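Local coordinates for DUF3828 domain-containing protein (Bacteroides thetaiotaomicron, PDB 3KZT) that is of unknown function but carries a DUF3828 domain, in which helices pack on an antiparallel sheet, and is probably a lipoprotein in its natural form, at residues A[29-34]-A[95-100]; A[36-41]-A[55-60]; A[80-85]-A[107-112]; A[126-131]-A[135-140]. One frame throughout, in Å; residues are numbered along the deposited sequence.

Contacts 1 and 2 both use the C-terminal part of helix 13-41: residues 29-34 lie on the sheet at strand 96-101, while residues 36-41 pair with helix 47-60. Contact 2 is buried and mainly apolar, and contact 3 is likewise buried, though one hydrogen bond from strand 104-111 to a loop carbonyl dominates it. Contact 1 is mixed, with aliphatic packing on its inner side and a water bridge at the sheet edge. Contact 4, at the other outermost strand, is partly exposed and adds a salt bridge to its backbone ladder. Sulfates appear only in contacts 3 and 4, each held by an arginine. Phe-34 touches Ile-56, Ile-81 and Ile-136, so the four contacts share one core.

Contact 1 of 4, residues A[29-34]-A[95-100]; sequences GMIEDF and LSVKHL
Glu-32 and Val-97 are joined through one water, which donates to Glu-32 OE2 at 2.7 Å and accepts from the backbone Val-97 N at 2.8 Å. The bridge illustrates how an N-H on a strand edge can be satisfied without a further strand: Ser-96 and Lys-98 pair with strand 104-111, whereas the N-H of Val-97 points the other way and is taken up by this water. No direct hydrogen bond links the two segments.

Beneath the water the contact is aliphatic, and the two methyls of Val-97 divide the work. With CG1 anti to the backbone N (chi1 -172°), that branch reaches Ile-31 CG2 at 3.8 Å and also lies near Ile-31 CD1, while CG2 turns to Glu-32 CG, again at 3.8 Å. The methylene part of Glu-32 therefore packs on the valine, and its extended chain carries the carboxylate beyond to the water. Ile-31 CG2 sits close to both valine methyls. Leu-95 adds a lighter touch, its CD2 lying 4.1 Å from Glu-32 O. Were Val-97 replaced by an alanine, the loss of both branches would probably open a gap against Ile-31 CG2 and leave Glu-32 CG without its apolar support.

The contact lays helix 13-41 on the outermost strand, 96-101. Val-97 also meets Ile-28 one turn earlier on that helix, Leu-95 meets Tyr-35, and Ile-31 continues across the sheet onto Tyr-105 and Val-107 of strand 104-111 and Val-125 and Val-127 of strand 119-130.

Contact 2 of 4, residues A[36-41]-A[55-60]; sequences EAYAAS and SIKQKF
Ile-56 presses against Ala-37 and Tyr-38 in an antiparallel helical hairpin, formed by helix 13-41 and the next helix in the chain, 47-60; the two short segments run at 166° to each other with their axes 9.9 Å apart. The tight part lies at the tip of the isoleucine. Its CD1 comes within 3.2 Å of Ala-37 O, a close methyl-to-carbonyl approach, and packs on Ala-37 CB at 4.0 Å. The other branch, CG2, held anti to the backbone N, rests near Tyr-38 CB and N. Met-43 of the second subunit packs on Ala-37 from outside the pair.

Toward the Tyr-38 hydroxyl the contact turns polar and a water takes part. Lys-57 crosses the ring obliquely, its CD 3.7 Å from Tyr-38 CE1, and a bend at chi3 (72°) brings NZ round to a water that in turn donates to Tyr-38 OH. The same hydroxyl is hydrogen-bonded to Asp-79, so two partners fix the phenol end. At the opposite end of this tyrosine, its backbone is held as well: Ser-41 OG donates to Tyr-38 O at 2.6 Å, in the carbonyl plane.

Contact 3 of 4, residues A[80-85]-A[107-112]; sequences PIIRAQ and VNYTSA. With SO4 (sulfate ion), chain F.
Tyr-109 reaches from strand 104-111 to Ile-82 in the loop that precedes the sheet, and its side chain can be followed outward. CB points at the loop, and chi1 of 86° sets CG between the backbone N and the carbonyl carbon, directing the ring that way. Along the ring edge Tyr-109 CE1 comes to 3.5 Å from Ile-82 O, which lies in the ring plane. At the tip, Tyr-109 OH donates to Ile-82 O at 2.7 Å; the C=O...OH angle is 135° and the hydroxyl lies 20° out of the carbonyl plane. The hydroxyl also touches Ile-82 CB, at 3.6 Å, and more distantly Ala-84 CB. A single polar bond thus ties an irregular segment to a regular strand, with apolar groups round it.

Arg-83, which follows Ile-82, sends its extended chain away from the strand to a sulfate, probably from the crystallisation liquor. Arg-83 NH1 donates to O2 of that ion at 2.9 Å and its NH2 to O1 at 2.8 Å. Arg-83 and Ala-84, both facing Asp-79, fit a G1 beta bulge. Around the contact, Tyr-109 packs on Val-121 of strand 119-130, Ile-82 on Phe-42 and Leu-87, and Ile-81 on Phe-34 and Tyr-38 of helix 13-41.

Contact 4 of 4, residues A[126-131]-A[135-140]; sequences RVVNVD and LIDDIT. With SO4 (sulfate ion), chain E.
Arg-126 faces two residues, Asp-137 and Asp-138, in a classic beta bulge that shifts the register of the hairpin 119-130/133-139 by one. Its N donates to Asp-138 O at 2.8 Å, while its O accepts from Asp-137 N at 2.9 Å. Beyond the bulge the ladder is regular: Val-128 and Leu-135 form a hydrogen-bonded pair, and Val-128 CG1 packs on Leu-135 CB at 4.0 Å.

The bulge turns the Asp-137 side chain toward Arg-126, which grips it side-on in a salt bridge. Arg-126 NE bonds Asp-137 OD1 at 3.2 Å on the syn side but well out of the carboxylate plane, and Arg-126 NH2 bonds Asp-137 OD2 at 2.9 Å from above it; the two planes stand 57° apart. A bend at chi3 (82°) folds the arginine back to it. Arg-126 NH1 donates at 3.0 Å to O4 of a sulfate, probably from the crystallisation liquor, that Trp-104 also holds. A leucine in place of Arg-126 would probably leave the Asp-137 carboxylate without its cationic mate and the sulfate short of a donor.

Asp-138 has its own cation, Lys-68. Both carboxylates are thus likely to be stabilised, while the guanidinium probably shares its charge between Asp-137 and the sulfate.

Contact 1 of 4, residues A[29-34]-A[95-100]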
loop_
_atom_site.group_PDB
_atom_site.type_symbol
_atom_site.label_atom_id
_atom_site.label_comp_id
_atom_site.label_asym_id
_atom_site.label_seq_id
_atom_site.Cartn_x
_atom_site.Cartn_y
_atom_site.Cartn_z
ATOM N N GLY A 29 -6.689 12.335 -3.214
ATOM C CA GLY A 29 -6.270 11.676 -1.956
ATOM C C GLY A 29 -7.113 10.453 -1.583
ATOM O O GLY A 29 -6.573 9.427 -1.197
HETATM N N MSE A 30 -8.423 10.574 -1.705
HETATM C CA MSE A 30 -9.347 9.432 -1.459
HETATM C C MSE A 30 -9.138 8.292 -2.473
HETATM O O MSE A 30 -9.095 7.129 -2.086
HETATM C CB MSE A 30 -10.807 9.894 -1.513
HETATM C CG MSE A 30 -11.846 8.742 -1.351
HETATM SE SE MSE A 30 -12.281 7.766 -2.989
HETATM C CE MSE A 30 -13.066 9.273 -3.975
ATOM N N ILE A 31 -9.047 8.651 -3.761
ATOM C CA ILE A 31 -8.821 7.686 -4.858
ATOM C C ILE A 31 -7.496 6.928 -4.639
ATOM O O ILE A 31 -7.466 5.711 -4.736
ATOM C CB ILE A 31 -8.850 8.374 -6.264
ATOM C CG1 ILE A 31 -10.265 8.936 -6.573
ATOM C CG2 ILE A 31 -8.499 7.347 -7.389
ATOM C CD1 ILE A 31 -10.309 9.935 -7.757
ATOM N N GLU A 32 -6.426 7.672 -4.325
ATOM C CA GLU A 32 -5.117 7.079 -3.945
ATOM C C GLU A 32 -5.215 6.095 -2.779
ATOM O O GLU A 32 -4.612 5.021 -2.835
ATOM C CB GLU A 32 -4.130 8.166 -3.560
ATOM C CG GLU A 32 -3.598 8.958 -4.759
ATOM C CD GLU A 32 -2.769 10.170 -4.365
ATOM O OE1 GLU A 32 -2.730 10.521 -3.169
ATOM O OE2 GLU A 32 -2.145 10.771 -5.272
ATOM N N ASP A 33 -5.964 6.481 -1.734
ATOM C CA ASP A 33 -6.182 5.613 -0.534
ATOM C C ASP A 33 -6.920 4.349 -0.880
ATOM O O ASP A 33 -6.589 3.285 -0.356
ATOM C CB ASP A 33 -6.995 6.328 0.563
ATOM C CG ASP A 33 -6.265 7.507 1.193
ATOM O OD1 ASP A 33 -5.054 7.704 0.958
ATOM O OD2 ASP A 33 -6.934 8.251 1.920
ATOM N N PHE A 34 -7.960 4.473 -1.717
ATOM C CA PHE A 34 -8.700 3.298 -2.188
ATOM C C PHE A 34 -7.790 2.301 -2.918
ATOM O O PHE A 34 -7.772 1.122 -2.562
ATOM C CB PHE A 34 -9.881 3.680 -3.108
ATOM C CG PHE A 34 -10.466 2.509 -3.820
ATOM C CD1 PHE A 34 -10.977 1.427 -3.096
ATOM C CD2 PHE A 34 -10.479 2.445 -5.223
ATOM C CE1 PHE A 34 -11.496 0.309 -3.750
ATOM C CE2 PHE A 34 -11.010 1.325 -5.882
ATOM C CZ PHE A 34 -11.512 0.262 -5.145
ATOM N N LEU A 95 1.497 4.175 -9.263
ATOM C CA LEU A 95 0.161 4.779 -9.188
ATOM C C LEU A 95 0.247 6.308 -9.266
ATOM O O LEU A 95 1.067 6.924 -8.593
ATOM C CB LEU A 95 -0.571 4.382 -7.890
ATOM C CG LEU A 95 -2.013 4.906 -7.688
ATOM C CD1 LEU A 95 -2.920 4.329 -8.748
ATOM C CD2 LEU A 95 -2.510 4.569 -6.285
ATOM N N SER A 96 -0.613 6.885 -10.101
ATOM C CA SER A 96 -0.679 8.327 -10.329
ATOM C C SER A 96 -2.132 8.641 -10.662
ATOM O O SER A 96 -2.675 8.059 -11.591
ATOM C CB SER A 96 0.224 8.695 -11.505
ATOM O OG SER A 96 0.183 10.069 -11.793
ATOM N N VAL A 97 -2.761 9.521 -9.873
ATOM C CA VAL A 97 -4.143 9.950 -10.096
ATOM C C VAL A 97 -4.143 11.425 -10.470
ATOM O O VAL A 97 -3.342 12.194 -9.936
ATOM C CB VAL A 97 -5.025 9.739 -8.858
ATOM C CG1 VAL A 97 -6.508 10.022 -9.210
ATOM C CG2 VAL A 97 -4.869 8.313 -8.331
ATOM N N LYS A 98 -5.023 11.811 -11.406
ATOM C CA LYS A 98 -5.166 13.208 -11.802
ATOM C C LYS A 98 -6.583 13.515 -12.238
ATOM O O LYS A 98 -7.332 12.613 -12.644
ATOM C CB LYS A 98 -4.159 13.585 -12.907
ATOM C CG LYS A 98 -4.507 13.153 -14.358
ATOM C CD LYS A 98 -3.417 13.621 -15.316
ATOM C CE LYS A 98 -3.855 13.538 -16.765
ATOM N NZ LYS A 98 -2.768 14.009 -17.665
ATOM N N HIS A 99 -6.929 14.798 -12.178
ATOM C CA HIS A 99 -8.246 15.278 -12.574
ATOM C C HIS A 99 -8.358 15.350 -14.098
ATOM O O HIS A 99 -7.403 15.757 -14.765
ATOM C CB HIS A 99 -8.490 16.655 -11.969
ATOM C CG HIS A 99 -9.822 17.232 -12.298
ATOM N ND1 HIS A 99 -9.964 18.392 -13.020
ATOM C CD2 HIS A 99 -11.074 16.806 -12.018
ATOM C CE1 HIS A 99 -11.248 18.666 -13.158
ATOM N NE2 HIS A 99 -11.943 17.721 -12.558
ATOM N N LEU A 100 -9.523 14.946 -14.626
ATOM C CA LEU A 100 -9.825 15.035 -16.054
ATOM C C LEU A 100 -10.698 16.281 -16.276
ATOM O O LEU A 100 -10.197 17.314 -16.719
ATOM C CB LEU A 100 -10.504 13.732 -16.566
ATOM C CG LEU A 100 -9.667 12.450 -16.624
ATOM C CD1 LEU A 100 -10.560 11.276 -17.056
ATOM C CD2 LEU A 100 -8.477 12.598 -17.574
HETATM O O HOH W 1 -1.275 10.653 -7.781
#

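Contact 2 of 4, residues A[36-41]-A[55-60]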
loop_
_atom_site.group_PDB
_atom_site.type_symbol
_atom_site.label_atom_id
_atom_site.label_comp_id
_atom_site.label_asym_id
_atom_site.label_seq_id
_atom_site.Cartn_x
_atom_site.Cartn_y
_atom_site.Cartn_z
ATOM N N GLU A 36 -4.420 2.013 -3.040
ATOM C CA GLU A 36 -3.359 1.448 -2.176
ATOM C C GLU A 36 -3.908 0.388 -1.206
ATOM O O GLU A 36 -3.291 -0.672 -1.041
ATOM C CB GLU A 36 -2.596 2.544 -1.442
ATOM C CG GLU A 36 -1.671 3.306 -2.382
ATOM C CD GLU A 36 -1.158 4.612 -1.825
ATOM O OE1 GLU A 36 -1.220 4.843 -0.584
ATOM O OE2 GLU A 36 -0.676 5.426 -2.647
ATOM N N ALA A 37 -5.068 0.675 -0.595
ATOM C CA ALA A 37 -5.754 -0.277 0.312
ATOM C C ALA A 37 -6.226 -1.526 -0.439
ATOM O O ALA A 37 -5.995 -2.644 0.009
ATOM C CB ALA A 37 -6.941 0.398 0.988
ATOM N N TYR A 38 -6.880 -1.307 -1.583
ATOM C CA TYR A 38 -7.379 -2.392 -2.445
ATOM C C TYR A 38 -6.240 -3.286 -2.973
ATOM O O TYR A 38 -6.343 -4.507 -2.922
ATOM C CB TYR A 38 -8.197 -1.818 -3.611
ATOM C CG TYR A 38 -8.961 -2.849 -4.394
ATOM C CD1 TYR A 38 -10.018 -3.546 -3.803
ATOM C CD2 TYR A 38 -8.666 -3.108 -5.744
ATOM C CE1 TYR A 38 -10.742 -4.501 -4.512
ATOM C CE2 TYR A 38 -9.386 -4.063 -6.465
ATOM C CZ TYR A 38 -10.428 -4.750 -5.841
ATOM O OH TYR A 38 -11.146 -5.681 -6.526
ATOM N N ALA A 39 -5.159 -2.660 -3.443
ATOM C CA ALA A 39 -3.945 -3.396 -3.936
ATOM C C ALA A 39 -3.329 -4.321 -2.905
ATOM O O ALA A 39 -2.876 -5.400 -3.256
ATOM C CB ALA A 39 -2.916 -2.450 -4.392
ATOM N N ALA A 40 -3.298 -3.882 -1.640
ATOM C CA ALA A 40 -2.782 -4.707 -0.535
ATOM C C ALA A 40 -3.593 -6.001 -0.306
ATOM O O ALA A 40 -3.031 -6.996 0.133
ATOM C CB ALA A 40 -2.704 -3.885 0.766
ATOM N N SER A 41 -4.897 -5.981 -0.620
ATOM C CA SER A 41 -5.750 -7.191 -0.516
ATOM C C SER A 41 -5.317 -8.340 -1.455
ATOM O O SER A 41 -5.588 -9.498 -1.166
ATOM C CB SER A 41 -7.234 -6.857 -0.746
ATOM O OG SER A 41 -7.518 -6.648 -2.115
ATOM N N SER A 55 -14.656 -5.608 1.437
ATOM C CA SER A 55 -14.764 -4.584 2.540
ATOM C C SER A 55 -14.330 -3.191 2.082
ATOM O O SER A 55 -15.011 -2.205 2.356
ATOM C CB SER A 55 -13.903 -4.963 3.755
ATOM O OG SER A 55 -14.270 -6.207 4.304
ATOM N N ILE A 56 -13.202 -3.137 1.376
ATOM C CA ILE A 56 -12.661 -1.886 0.831
ATOM C C ILE A 56 -13.599 -1.292 -0.240
ATOM O O ILE A 56 -13.844 -0.080 -0.241
ATOM C CB ILE A 56 -11.227 -2.093 0.271
ATOM C CG1 ILE A 56 -10.247 -2.378 1.420
ATOM C CG2 ILE A 56 -10.748 -0.862 -0.483
ATOM C CD1 ILE A 56 -8.989 -3.052 0.963
ATOM N N LYS A 57 -14.133 -2.150 -1.122
ATOM C CA LYS A 57 -15.134 -1.718 -2.132
ATOM C C LYS A 57 -16.424 -1.205 -1.475
ATOM O O LYS A 57 -16.999 -0.221 -1.935
ATOM C CB LYS A 57 -15.449 -2.847 -3.139
ATOM C CG LYS A 57 -14.298 -3.152 -4.085
ATOM C CD LYS A 57 -14.400 -4.549 -4.724
ATOM C CE LYS A 57 -15.489 -4.650 -5.773
ATOM N NZ LYS A 57 -15.609 -6.056 -6.324
ATOM N N GLN A 58 -16.855 -1.858 -0.395
ATOM C CA GLN A 58 -18.037 -1.390 0.391
ATOM C C GLN A 58 -17.778 0.014 1.024
ATOM O O GLN A 58 -18.702 0.841 1.089
ATOM C CB GLN A 58 -18.415 -2.413 1.488
ATOM C CG GLN A 58 -18.839 -3.843 0.957
ATOM C CD GLN A 58 -20.314 -4.031 0.681
ATOM O OE1 GLN A 58 -21.089 -3.065 0.561
ATOM N NE2 GLN A 58 -20.719 -5.298 0.554
ATOM N N LYS A 59 -16.520 0.268 1.441
ATOM C CA LYS A 59 -16.135 1.549 2.057
ATOM C C LYS A 59 -16.019 2.683 1.037
ATOM O O LYS A 59 -16.639 3.749 1.211
ATOM C CB LYS A 59 -14.799 1.405 2.822
ATOM C CG LYS A 59 -14.306 2.709 3.502
ATOM C CD LYS A 59 -13.244 2.448 4.558
ATOM C CE LYS A 59 -12.788 3.756 5.206
ATOM N NZ LYS A 59 -13.919 4.483 5.850
ATOM N N PHE A 60 -15.218 2.457 -0.008
ATOM C CA PHE A 60 -14.892 3.496 -1.004
ATOM C C PHE A 60 -15.825 3.684 -2.218
ATOM O O PHE A 60 -15.840 4.775 -2.793
ATOM C CB PHE A 60 -13.451 3.305 -1.483
ATOM C CG PHE A 60 -12.414 3.640 -0.440
ATOM C CD1 PHE A 60 -12.009 4.965 -0.247
ATOM C CD2 PHE A 60 -11.821 2.644 0.333
ATOM C CE1 PHE A 60 -11.047 5.290 0.711
ATOM C CE2 PHE A 60 -10.855 2.962 1.290
ATOM C CZ PHE A 60 -10.467 4.288 1.476
HETATM O O HOH W 2 -13.538 -5.816 -8.389
#

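Contact 3 of 4, residues A[80-85]-A[107-112]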
loop_
_atom_site.group_PDB
_atom_site.type_symbol
_atom_site.label_atom_id
_atom_site.label_comp_id
_atom_site.label_asym_id
_atom_site.label_seq_id
_atom_site.Cartn_x
_atom_site.Cartn_y
_atom_site.Cartn_z
ATOM N N PRO A 80 -12.373 -5.112 -13.103
ATOM C CA PRO A 80 -12.476 -3.789 -13.760
ATOM C C PRO A 80 -11.813 -2.583 -12.994
ATOM O O PRO A 80 -11.494 -1.562 -13.634
ATOM C CB PRO A 80 -13.997 -3.585 -13.870
ATOM C CG PRO A 80 -14.542 -4.364 -12.764
ATOM C CD PRO A 80 -13.709 -5.591 -12.693
ATOM N N ILE A 81 -11.619 -2.723 -11.662
ATOM C CA ILE A 81 -10.983 -1.677 -10.846
ATOM C C ILE A 81 -9.513 -1.487 -11.269
ATOM O O ILE A 81 -9.063 -0.360 -11.434
ATOM C CB ILE A 81 -11.063 -1.998 -9.317
ATOM C CG1 ILE A 81 -12.529 -2.002 -8.826
ATOM C CG2 ILE A 81 -10.267 -0.948 -8.497
ATOM C CD1 ILE A 81 -12.695 -2.528 -7.415
ATOM N N ILE A 82 -8.794 -2.608 -11.458
ATOM C CA ILE A 82 -7.358 -2.614 -11.910
ATOM C C ILE A 82 -7.143 -2.973 -13.412
ATOM O O ILE A 82 -6.006 -2.859 -13.914
ATOM C CB ILE A 82 -6.444 -3.552 -11.009
ATOM C CG1 ILE A 82 -6.933 -5.014 -10.983
ATOM C CG2 ILE A 82 -6.382 -3.019 -9.584
ATOM C CD1 ILE A 82 -5.966 -5.989 -10.352
ATOM N N ARG A 83 -8.219 -3.381 -14.116
ATOM C CA ARG A 83 -8.147 -3.869 -15.521
ATOM C C ARG A 83 -7.087 -4.968 -15.657
ATOM O O ARG A 83 -6.193 -4.904 -16.517
ATOM C CB ARG A 83 -7.921 -2.712 -16.504
ATOM C CG ARG A 83 -9.063 -1.761 -16.550
ATOM C CD ARG A 83 -8.828 -0.680 -17.550
ATOM N NE ARG A 83 -10.003 0.185 -17.679
ATOM C CZ ARG A 83 -10.151 1.171 -18.579
ATOM N NH1 ARG A 83 -9.184 1.465 -19.473
ATOM N NH2 ARG A 83 -11.288 1.884 -18.589
ATOM N N ALA A 84 -7.186 -5.950 -14.767
ATOM C CA ALA A 84 -6.236 -7.049 -14.690
ATOM C C ALA A 84 -6.833 -8.139 -13.816
ATOM O O ALA A 84 -7.823 -7.898 -13.120
ATOM C CB ALA A 84 -4.936 -6.574 -14.105
ATOM N N GLN A 85 -6.252 -9.332 -13.877
ATOM C CA GLN A 85 -6.656 -10.449 -13.002
ATOM C C GLN A 85 -5.995 -10.353 -11.622
ATOM O O GLN A 85 -6.590 -10.728 -10.614
ATOM C CB GLN A 85 -6.269 -11.787 -13.619
ATOM C CG GLN A 85 -6.983 -12.110 -14.925
ATOM C CD GLN A 85 -6.697 -13.533 -15.428
ATOM O OE1 GLN A 85 -6.210 -14.387 -14.684
ATOM N NE2 GLN A 85 -7.013 -13.785 -16.691
ATOM N N VAL A 107 -7.076 7.223 -13.125
ATOM C CA VAL A 107 -6.145 6.429 -12.307
ATOM C C VAL A 107 -5.163 5.747 -13.263
ATOM O O VAL A 107 -5.566 4.864 -14.031
ATOM C CB VAL A 107 -6.883 5.361 -11.475
ATOM C CG1 VAL A 107 -5.873 4.432 -10.767
ATOM C CG2 VAL A 107 -7.804 6.034 -10.454
ATOM N N ASN A 108 -3.892 6.165 -13.210
ATOM C CA ASN A 108 -2.819 5.632 -14.067
ATOM C C ASN A 108 -1.845 4.781 -13.276
ATOM O O ASN A 108 -1.454 5.165 -12.171
ATOM C CB ASN A 108 -2.047 6.778 -14.711
ATOM C CG ASN A 108 -2.909 7.607 -15.629
ATOM O OD1 ASN A 108 -3.362 7.127 -16.655
ATOM N ND2 ASN A 108 -3.154 8.874 -15.248
ATOM N N TYR A 109 -1.475 3.615 -13.832
ATOM C CA TYR A 109 -0.421 2.750 -13.264
ATOM C C TYR A 109 0.091 1.791 -14.359
ATOM O O TYR A 109 -0.642 1.451 -15.279
ATOM C CB TYR A 109 -0.901 1.969 -12.009
ATOM C CG TYR A 109 -1.608 0.641 -12.279
ATOM C CD1 TYR A 109 -2.973 0.590 -12.510
ATOM C CD2 TYR A 109 -0.887 -0.581 -12.278
ATOM C CE1 TYR A 109 -3.621 -0.635 -12.757
ATOM C CE2 TYR A 109 -1.515 -1.787 -12.527
ATOM C CZ TYR A 109 -2.879 -1.814 -12.755
ATOM O OH TYR A 109 -3.489 -3.012 -12.992
ATOM N N THR A 110 1.345 1.371 -14.235
ATOM C CA THR A 110 1.972 0.454 -15.174
ATOM C C THR A 110 1.890 -0.974 -14.604
ATOM O O THR A 110 2.429 -1.243 -13.518
ATOM C CB THR A 110 3.428 0.841 -15.404
ATOM O OG1 THR A 110 3.478 2.202 -15.838
ATOM C CG2 THR A 110 4.068 -0.046 -16.457
ATOM N N SER A 111 1.187 -1.857 -15.312
ATOM C CA SER A 111 1.093 -3.278 -14.947
ATOM C C SER A 111 2.324 -4.009 -15.493
ATOM O O SER A 111 2.681 -3.805 -16.660
ATOM C CB SER A 111 -0.146 -3.904 -15.561
ATOM O OG SER A 111 -0.211 -5.266 -15.226
ATOM N N ALA A 112 2.941 -4.860 -14.657
ATOM C CA ALA A 112 4.134 -5.663 -15.016
ATOM C C ALA A 112 5.306 -4.805 -15.517
ATOM O O ALA A 112 5.910 -5.100 -16.558
ATOM C CB ALA A 112 3.768 -6.738 -16.031
HETATM S S SO4 F . -11.563 4.088 -21.114
HETATM O O1 SO4 F . -12.638 3.833 -20.153
HETATM O O2 SO4 F . -10.261 3.933 -20.474
HETATM O O3 SO4 F . -11.685 5.454 -21.623
HETATM O O4 SO4 F . -11.671 3.141 -22.224
#

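Contact 4 of 4, residues A[126-131]-A[135-140]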
loop_
_atom_site.group_PDB
_atom_site.type_symbol
_atom_site.label_atom_id
_atom_site.label_comp_id
_atom_site.label_asym_id
_atom_site.label_seq_id
_atom_site.Cartn_x
_atom_site.Cartn_y
_atom_site.Cartn_z
ATOM N N ARG A 126 -15.200 8.341 -11.518
ATOM C CA ARG A 126 -16.010 9.495 -11.140
ATOM C C ARG A 126 -16.240 9.487 -9.622
ATOM O O ARG A 126 -16.491 8.427 -9.042
ATOM C CB ARG A 126 -17.339 9.482 -11.872
ATOM C CG ARG A 126 -17.961 10.860 -11.976
ATOM C CD ARG A 126 -19.300 10.825 -12.681
ATOM N NE ARG A 126 -20.418 10.449 -11.814
ATOM C CZ ARG A 126 -21.688 10.276 -12.228
ATOM N NH1 ARG A 126 -22.038 10.422 -13.532
ATOM N NH2 ARG A 126 -22.632 9.942 -11.333
ATOM N N VAL A 127 -16.183 10.684 -9.010
ATOM C CA VAL A 127 -16.253 10.873 -7.549
ATOM C C VAL A 127 -17.501 11.663 -7.140
ATOM O O VAL A 127 -17.837 12.645 -7.789
ATOM C CB VAL A 127 -14.986 11.644 -7.029
ATOM C CG1 VAL A 127 -15.136 12.036 -5.538
ATOM C CG2 VAL A 127 -13.739 10.807 -7.229
ATOM N N VAL A 128 -18.172 11.225 -6.064
ATOM C CA VAL A 128 -19.316 11.949 -5.469
ATOM C C VAL A 128 -18.927 12.303 -4.023
ATOM O O VAL A 128 -18.151 11.565 -3.395
ATOM C CB VAL A 128 -20.639 11.097 -5.493
ATOM C CG1 VAL A 128 -20.511 9.816 -4.626
ATOM C CG2 VAL A 128 -21.833 11.932 -5.039
ATOM N N ASN A 129 -19.414 13.443 -3.530
ATOM C CA ASN A 129 -19.235 13.841 -2.125
ATOM C C ASN A 129 -20.586 13.675 -1.437
ATOM O O ASN A 129 -21.555 14.277 -1.860
ATOM C CB ASN A 129 -18.731 15.277 -1.999
ATOM C CG ASN A 129 -18.259 15.622 -0.556
ATOM O OD1 ASN A 129 -19.013 15.519 0.407
ATOM N ND2 ASN A 129 -17.019 16.057 -0.436
ATOM N N VAL A 130 -20.628 12.830 -0.402
ATOM C CA VAL A 130 -21.825 12.616 0.424
ATOM C C VAL A 130 -21.468 13.063 1.849
ATOM O O VAL A 130 -20.650 12.411 2.505
ATOM C CB VAL A 130 -22.262 11.123 0.421
ATOM C CG1 VAL A 130 -23.534 10.945 1.234
ATOM C CG2 VAL A 130 -22.475 10.642 -0.993
ATOM N N ASP A 131 -22.059 14.197 2.289
ATOM C CA ASP A 131 -21.884 14.776 3.662
ATOM C C ASP A 131 -20.403 14.879 4.135
ATOM O O ASP A 131 -20.065 14.517 5.261
ATOM C CB ASP A 131 -22.745 13.994 4.668
ATOM C CG ASP A 131 -24.228 14.084 4.356
ATOM O OD1 ASP A 131 -24.779 15.209 4.370
ATOM O OD2 ASP A 131 -24.853 13.028 4.118
ATOM N N LEU A 135 -16.523 9.436 -2.370
ATOM C CA LEU A 135 -16.771 8.050 -2.797
ATOM C C LEU A 135 -16.702 7.998 -4.304
ATOM O O LEU A 135 -17.027 8.980 -4.958
ATOM C CB LEU A 135 -18.160 7.588 -2.345
ATOM C CG LEU A 135 -18.429 7.496 -0.842
ATOM C CD1 LEU A 135 -19.898 7.263 -0.578
ATOM C CD2 LEU A 135 -17.595 6.393 -0.229
ATOM N N ILE A 136 -16.261 6.859 -4.854
ATOM C CA ILE A 136 -16.220 6.664 -6.297
ATOM C C ILE A 136 -17.612 6.130 -6.670
ATOM O O ILE A 136 -18.034 5.120 -6.128
ATOM C CB ILE A 136 -15.104 5.674 -6.728
ATOM C CG1 ILE A 136 -13.711 6.218 -6.339
ATOM C CG2 ILE A 136 -15.143 5.469 -8.202
ATOM C CD1 ILE A 136 -12.570 5.255 -6.558
ATOM N N ASP A 137 -18.326 6.827 -7.559
ATOM C CA ASP A 137 -19.699 6.408 -7.990
ATOM C C ASP A 137 -19.800 5.854 -9.424
ATOM O O ASP A 137 -20.875 5.415 -9.821
ATOM C CB ASP A 137 -20.741 7.517 -7.739
ATOM C CG ASP A 137 -20.547 8.751 -8.614
ATOM O OD1 ASP A 137 -19.467 8.949 -9.212
ATOM O OD2 ASP A 137 -21.496 9.549 -8.682
ATOM N N ASP A 138 -18.699 5.897 -10.193
ATOM C CA ASP A 138 -18.658 5.279 -11.521
ATOM C C ASP A 138 -17.206 5.058 -12.000
ATOM O O ASP A 138 -16.297 5.788 -11.593
ATOM C CB ASP A 138 -19.418 6.155 -12.553
ATOM C CG ASP A 138 -19.772 5.397 -13.844
ATOM O OD1 ASP A 138 -19.811 4.150 -13.850
ATOM O OD2 ASP A 138 -20.020 6.066 -14.855
ATOM N N ILE A 139 -17.007 4.023 -12.834
ATOM C CA ILE A 139 -15.709 3.777 -13.540
ATOM C C ILE A 139 -15.993 3.340 -14.969
ATOM O O ILE A 139 -17.050 2.769 -15.213
ATOM C CB ILE A 139 -14.789 2.692 -12.831
ATOM C CG1 ILE A 139 -15.378 1.249 -12.908
ATOM C CG2 ILE A 139 -14.515 3.075 -11.399
ATOM C CD1 ILE A 139 -14.437 0.183 -12.343
ATOM N N THR A 140 -15.047 3.609 -15.890
ATOM C CA THR A 140 -15.098 3.105 -17.304
ATOM C C THR A 140 -16.482 3.406 -17.955
ATOM O O THR A 140 -17.284 2.478 -18.146
ATOM C CB THR A 140 -14.761 1.597 -17.323
ATOM O OG1 THR A 140 -13.534 1.402 -16.606
ATOM C CG2 THR A 140 -14.606 1.050 -18.772
HETATM S S SO4 E . -20.984 12.957 -16.288
HETATM O O1 SO4 E . -22.157 13.441 -15.565
HETATM O O2 SO4 E . -19.801 13.725 -15.887
HETATM O O3 SO4 E . -21.206 13.127 -17.724
HETATM O O4 SO4 E . -20.789 11.539 -15.991
#